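Long-range contact in DNA repair protein RecN (Deinococcus radiodurans, PDB 4ABY), which binds ATP through an SMC-like head domain, probably hydrolyses it, and may take part in recombinational repair of damaged DNA: residues 253-265 and 275-289. Sequence-based numbering, arbitrary orientation.
Sequences GMPHARMEFALSA and SDVLLRFSANPGEEL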
loop_
_atom_site.group_PDB
_atom_site.type_symbol
_atom_site.label_atom_id
_atom_site.label_comp_id
_atom_site.label_asym_id
_atom_site.label_seq_id
_atom_site.Cartn_x
_atom_site.Cartn_y
_atom_site.Cartn_z
ATOM N N GLY A 253 6.772 16.883 2.739
ATOM C CA GLY A 253 5.813 17.944 2.483
ATOM C C GLY A 253 4.729 18.093 3.539
ATOM O O GLY A 253 3.640 18.590 3.255
HETATM N N MSE A 254 5.032 17.654 4.757
HETATM C CA MSE A 254 4.140 17.824 5.898
HETATM C C MSE A 254 4.978 18.162 7.122
HETATM O O MSE A 254 5.084 17.363 8.051
HETATM C CB MSE A 254 3.330 16.551 6.145
HETATM C CG MSE A 254 2.201 16.335 5.159
HETATM SE SE MSE A 254 1.600 14.480 5.063
HETATM C CE MSE A 254 3.084 13.700 4.073
ATOM N N PRO A 255 5.584 19.357 7.125
ATOM C CA PRO A 255 6.558 19.728 8.154
ATOM C C PRO A 255 5.936 19.774 9.542
ATOM O O PRO A 255 6.659 19.668 10.529
ATOM C CB PRO A 255 6.994 21.136 7.733
ATOM C CG PRO A 255 6.571 21.274 6.305
ATOM C CD PRO A 255 5.337 20.456 6.177
ATOM N N HIS A 256 4.617 19.928 9.615
ATOM C CA HIS A 256 3.944 20.073 10.900
ATOM C C HIS A 256 2.969 18.941 11.170
ATOM O O HIS A 256 1.983 19.112 11.892
ATOM C CB HIS A 256 3.221 21.414 10.975
ATOM C CG HIS A 256 4.089 22.580 10.627
ATOM N ND1 HIS A 256 5.240 22.883 11.322
ATOM C CD2 HIS A 256 3.978 23.516 9.655
ATOM C CE1 HIS A 256 5.800 23.955 10.794
ATOM N NE2 HIS A 256 5.054 24.358 9.781
ATOM N N ALA A 257 3.246 17.782 10.589
ATOM C CA ALA A 257 2.397 16.627 10.805
ATOM C C ALA A 257 2.457 16.239 12.271
ATOM O O ALA A 257 3.517 16.295 12.891
ATOM C CB ALA A 257 2.832 15.473 9.927
ATOM N N ARG A 258 1.305 15.878 12.825
ATOM C CA ARG A 258 1.231 15.357 14.184
ATOM C C ARG A 258 0.646 13.955 14.130
ATOM O O ARG A 258 -0.221 13.669 13.303
ATOM C CB ARG A 258 0.366 16.246 15.077
ATOM C CG ARG A 258 0.889 17.658 15.294
ATOM C CD ARG A 258 0.367 18.216 16.609
ATOM N NE ARG A 258 0.238 19.671 16.597
ATOM C CZ ARG A 258 0.040 20.415 17.683
ATOM N NH1 ARG A 258 -0.042 19.844 18.880
ATOM N NH2 ARG A 258 -0.069 21.734 17.578
HETATM N N MSE A 259 1.125 13.083 15.009
HETATM C CA MSE A 259 0.716 11.686 14.990
HETATM C C MSE A 259 0.796 11.084 16.385
HETATM O O MSE A 259 1.670 11.441 17.172
HETATM C CB MSE A 259 1.596 10.890 14.023
HETATM C CG MSE A 259 1.434 9.382 14.121
HETATM SE SE MSE A 259 2.467 8.407 12.780
HETATM C CE MSE A 259 1.453 8.879 11.185
ATOM N N GLU A 260 -0.123 10.177 16.693
ATOM C CA GLU A 260 -0.097 9.488 17.974
ATOM C C GLU A 260 -0.849 8.163 17.911
ATOM O O GLU A 260 -1.762 7.994 17.102
ATOM C CB GLU A 260 -0.709 10.367 19.062
ATOM C CG GLU A 260 -2.229 10.367 19.062
ATOM C CD GLU A 260 -2.809 11.237 20.157
ATOM O OE1 GLU A 260 -2.031 12.000 20.773
ATOM O OE2 GLU A 260 -4.035 11.156 20.397
ATOM N N PHE A 261 -0.455 7.223 18.766
ATOM C CA PHE A 261 -1.236 6.011 18.972
ATOM C C PHE A 261 -2.151 6.198 20.171
ATOM O O PHE A 261 -1.696 6.555 21.254
ATOM C CB PHE A 261 -0.330 4.803 19.195
ATOM C CG PHE A 261 0.232 4.234 17.932
ATOM C CD1 PHE A 261 -0.545 3.439 17.113
ATOM C CD2 PHE A 261 1.538 4.492 17.561
ATOM C CE1 PHE A 261 -0.033 2.916 15.946
ATOM C CE2 PHE A 261 2.059 3.968 16.397
ATOM C CZ PHE A 261 1.272 3.180 15.588
ATOM N N ALA A 262 -3.442 5.964 19.972
ATOM C CA ALA A 262 -4.409 6.104 21.051
ATOM C C ALA A 262 -4.926 4.743 21.495
ATOM O O ALA A 262 -5.332 3.920 20.668
ATOM C CB ALA A 262 -5.562 6.991 20.619
ATOM N N LEU A 263 -4.902 4.509 22.802
ATOM C CA LEU A 263 -5.493 3.304 23.361
ATOM C C LEU A 263 -6.923 3.597 23.780
ATOM O O LEU A 263 -7.194 4.583 24.462
ATOM C CB LEU A 263 -4.689 2.804 24.558
ATOM C CG LEU A 263 -3.186 2.686 24.327
ATOM C CD1 LEU A 263 -2.533 1.955 25.481
ATOM C CD2 LEU A 263 -2.906 1.975 23.022
ATOM N N SER A 264 -7.837 2.735 23.358
ATOM C CA SER A 264 -9.238 2.879 23.706
ATOM C C SER A 264 -9.633 1.705 24.598
ATOM O O SER A 264 -9.509 0.549 24.195
ATOM C CB SER A 264 -10.081 2.908 22.429
ATOM O OG SER A 264 -11.433 3.217 22.703
ATOM N N ALA A 265 -10.088 1.992 25.815
ATOM C CA ALA A 265 -10.411 0.918 26.754
ATOM C C ALA A 265 -11.688 0.188 26.361
ATOM O O ALA A 265 -12.726 0.808 26.130
ATOM C CB ALA A 265 -10.511 1.443 28.170
ATOM N N SER A 275 -7.439 -3.138 25.437
ATOM C CA SER A 275 -7.702 -1.880 24.751
ATOM C C SER A 275 -7.551 -2.008 23.243
ATOM O O SER A 275 -6.803 -2.852 22.757
ATOM C CB SER A 275 -6.754 -0.792 25.257
ATOM O OG SER A 275 -6.794 -0.691 26.665
ATOM N N ASP A 276 -8.278 -1.161 22.517
ATOM C CA ASP A 276 -8.119 -1.003 21.076
ATOM C C ASP A 276 -6.938 -0.085 20.810
ATOM O O ASP A 276 -6.747 0.900 21.515
ATOM C CB ASP A 276 -9.372 -0.371 20.476
ATOM C CG ASP A 276 -10.389 -1.396 20.021
ATOM O OD1 ASP A 276 -9.980 -2.510 19.625
ATOM O OD2 ASP A 276 -11.598 -1.078 20.039
ATOM N N VAL A 277 -6.142 -0.395 19.797
ATOM C CA VAL A 277 -5.022 0.474 19.458
ATOM C C VAL A 277 -5.263 1.175 18.130
ATOM O O VAL A 277 -5.360 0.529 17.086
ATOM C CB VAL A 277 -3.688 -0.284 19.423
ATOM C CG1 VAL A 277 -2.600 0.602 18.839
ATOM C CG2 VAL A 277 -3.310 -0.746 20.823
ATOM N N LEU A 278 -5.363 2.500 18.181
ATOM C CA LEU A 278 -5.715 3.291 17.006
ATOM C C LEU A 278 -4.607 4.261 16.629
ATOM O O LEU A 278 -3.919 4.799 17.499
ATOM C CB LEU A 278 -7.009 4.063 17.261
ATOM C CG LEU A 278 -8.226 3.202 17.585
ATOM C CD1 LEU A 278 -9.057 3.821 18.704
ATOM C CD2 LEU A 278 -9.055 2.972 16.337
ATOM N N LEU A 279 -4.442 4.480 15.327
ATOM C CA LEU A 279 -3.444 5.414 14.827
ATOM C C LEU A 279 -4.111 6.693 14.333
ATOM O O LEU A 279 -4.934 6.660 13.418
ATOM C CB LEU A 279 -2.636 4.774 13.703
ATOM C CG LEU A 279 -1.501 5.640 13.171
ATOM C CD1 LEU A 279 -0.557 5.993 14.309
ATOM C CD2 LEU A 279 -0.765 4.938 12.042
ATOM N N ARG A 280 -3.753 7.815 14.946
ATOM C CA ARG A 280 -4.366 9.095 14.622
ATOM C C ARG A 280 -3.331 10.047 14.032
ATOM O O ARG A 280 -2.168 10.027 14.421
ATOM C CB ARG A 280 -5.014 9.697 15.870
ATOM C CG ARG A 280 -6.041 8.772 16.524
ATOM C CD ARG A 280 -6.626 9.357 17.803
ATOM N NE ARG A 280 -7.465 10.524 17.552
ATOM C CZ ARG A 280 -7.428 11.630 18.287
ATOM N NH1 ARG A 280 -6.591 11.713 19.315
ATOM N NH2 ARG A 280 -8.221 12.656 17.999
ATOM N N PHE A 281 -3.760 10.883 13.091
ATOM C CA PHE A 281 -2.831 11.691 12.313
ATOM C C PHE A 281 -3.460 12.992 11.832
ATOM O O PHE A 281 -4.619 13.020 11.418
ATOM C CB PHE A 281 -2.327 10.875 11.116
ATOM C CG PHE A 281 -1.429 11.637 10.181
ATOM C CD1 PHE A 281 -0.077 11.761 10.446
ATOM C CD2 PHE A 281 -1.934 12.203 9.021
ATOM C CE1 PHE A 281 0.750 12.449 9.583
ATOM C CE2 PHE A 281 -1.114 12.895 8.155
ATOM C CZ PHE A 281 0.230 13.017 8.435
ATOM N N SER A 282 -2.684 14.070 11.897
ATOM C CA SER A 282 -3.064 15.343 11.299
ATOM C C SER A 282 -1.927 15.813 10.405
ATOM O O SER A 282 -0.771 15.846 10.828
ATOM C CB SER A 282 -3.350 16.389 12.374
ATOM O OG SER A 282 -2.180 16.688 13.114
ATOM N N ALA A 283 -2.253 16.170 9.166
ATOM C CA ALA A 283 -1.243 16.593 8.200
ATOM C C ALA A 283 -0.759 18.025 8.440
ATOM O O ALA A 283 0.430 18.326 8.285
ATOM C CB ALA A 283 -1.777 16.449 6.784
ATOM N N ASN A 284 -1.683 18.904 8.817
ATOM C CA ASN A 284 -1.389 20.326 8.923
ATOM C C ASN A 284 -1.397 20.829 10.365
ATOM O O ASN A 284 -1.900 20.146 11.259
ATOM C CB ASN A 284 -2.374 21.116 8.061
ATOM C CG ASN A 284 -2.423 20.614 6.629
ATOM O OD1 ASN A 284 -3.482 20.582 6.009
ATOM N ND2 ASN A 284 -1.274 20.209 6.103
ATOM N N PRO A 285 -0.825 22.023 10.596
ATOM C CA PRO A 285 -0.688 22.631 11.927
ATOM C C PRO A 285 -2.021 22.967 12.596
ATOM O O PRO A 285 -2.182 22.729 13.796
ATOM C CB PRO A 285 0.087 23.924 11.641
ATOM C CG PRO A 285 -0.131 24.190 10.190
ATOM C CD PRO A 285 -0.174 22.840 9.560
ATOM N N GLY A 286 -2.959 23.519 11.834
ATOM C CA GLY A 286 -4.241 23.916 12.389
ATOM C C GLY A 286 -5.200 22.762 12.619
ATOM O O GLY A 286 -6.158 22.880 13.390
ATOM N N GLU A 287 -4.933 21.638 11.959
ATOM C CA GLU A 287 -5.828 20.485 11.993
ATOM C C GLU A 287 -5.792 19.718 13.310
ATOM O O GLU A 287 -4.784 19.725 14.024
ATOM C CB GLU A 287 -5.511 19.534 10.840
ATOM C CG GLU A 287 -5.499 20.213 9.489
ATOM C CD GLU A 287 -5.512 19.226 8.345
ATOM O OE1 GLU A 287 -5.057 18.079 8.547
ATOM O OE2 GLU A 287 -5.978 19.599 7.245
ATOM N N GLU A 288 -6.907 19.060 13.617
ATOM C CA GLU A 288 -7.001 18.161 14.761
ATOM C C GLU A 288 -6.688 16.739 14.319
ATOM O O GLU A 288 -6.928 16.371 13.168
ATOM C CB GLU A 288 -8.406 18.200 15.364
ATOM C CG GLU A 288 -8.538 19.035 16.627
ATOM C CD GLU A 288 -9.921 18.917 17.254
ATOM O OE1 GLU A 288 -10.805 18.291 16.626
ATOM O OE2 GLU A 288 -10.121 19.448 18.372
ATOM N N LEU A 289 -6.154 15.941 15.236
ATOM C CA LEU A 289 -5.840 14.553 14.930
ATOM C C LEU A 289 -7.091 13.780 14.551
ATOM O O LEU A 289 -8.205 14.183 14.877
ATOM C CB LEU A 289 -5.150 13.878 16.111
ATOM C CG LEU A 289 -3.635 14.032 16.176
ATOM C CD1 LEU A 289 -3.240 15.493 16.122
ATOM C CD2 LEU A 289 -3.125 13.383 17.439
#
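Leu279 lays its CD1 methyl over one face of the Phe261 ring, 3.6 Å from the ring centroid, in a CH-pi contact across a two-stranded antiparallel sheet. With CG anti to the carbonyl carbon (chi1 -80°), the Phe261 ring lies across Leu279. With an alanine in place of Phe261, that methyl would probably lose its aromatic partner and a gap would open beside Val277. On the same side of the sheet, Leu263 and Val277 lie side by side, CD2 of Leu263 3.5 Å from CG2 of Val277. In the preceding turn the selenomethionine Met254 sets SE at the edge of the Phe281 ring, in its plane and 3.9 Å from CZ, a Met-aromatic contact, while Ala257 is small enough to bring CB against CE1.

The other face carries a charged pair among Ala262, Leu278 and Leu289, suited to a more open side. Glu260 OE2 meets Arg280 NH1 at 2.8 Å in a salt bridge whose hydrogen bond is weak, bent to 124°, the planes 57° apart. Leu289 flanks both, CD2 against the Glu260 carboxylate and CB over one guanidinium face.

Eight backbone bonds join strands 258-265 and 276-282. Long apolar Met259 and Phe261 suit a face packed on helix 214-249 of the RecN head domain; helix 163-171 meets Phe261 and Val277, and helix 298-312 meets Phe281 and Met254.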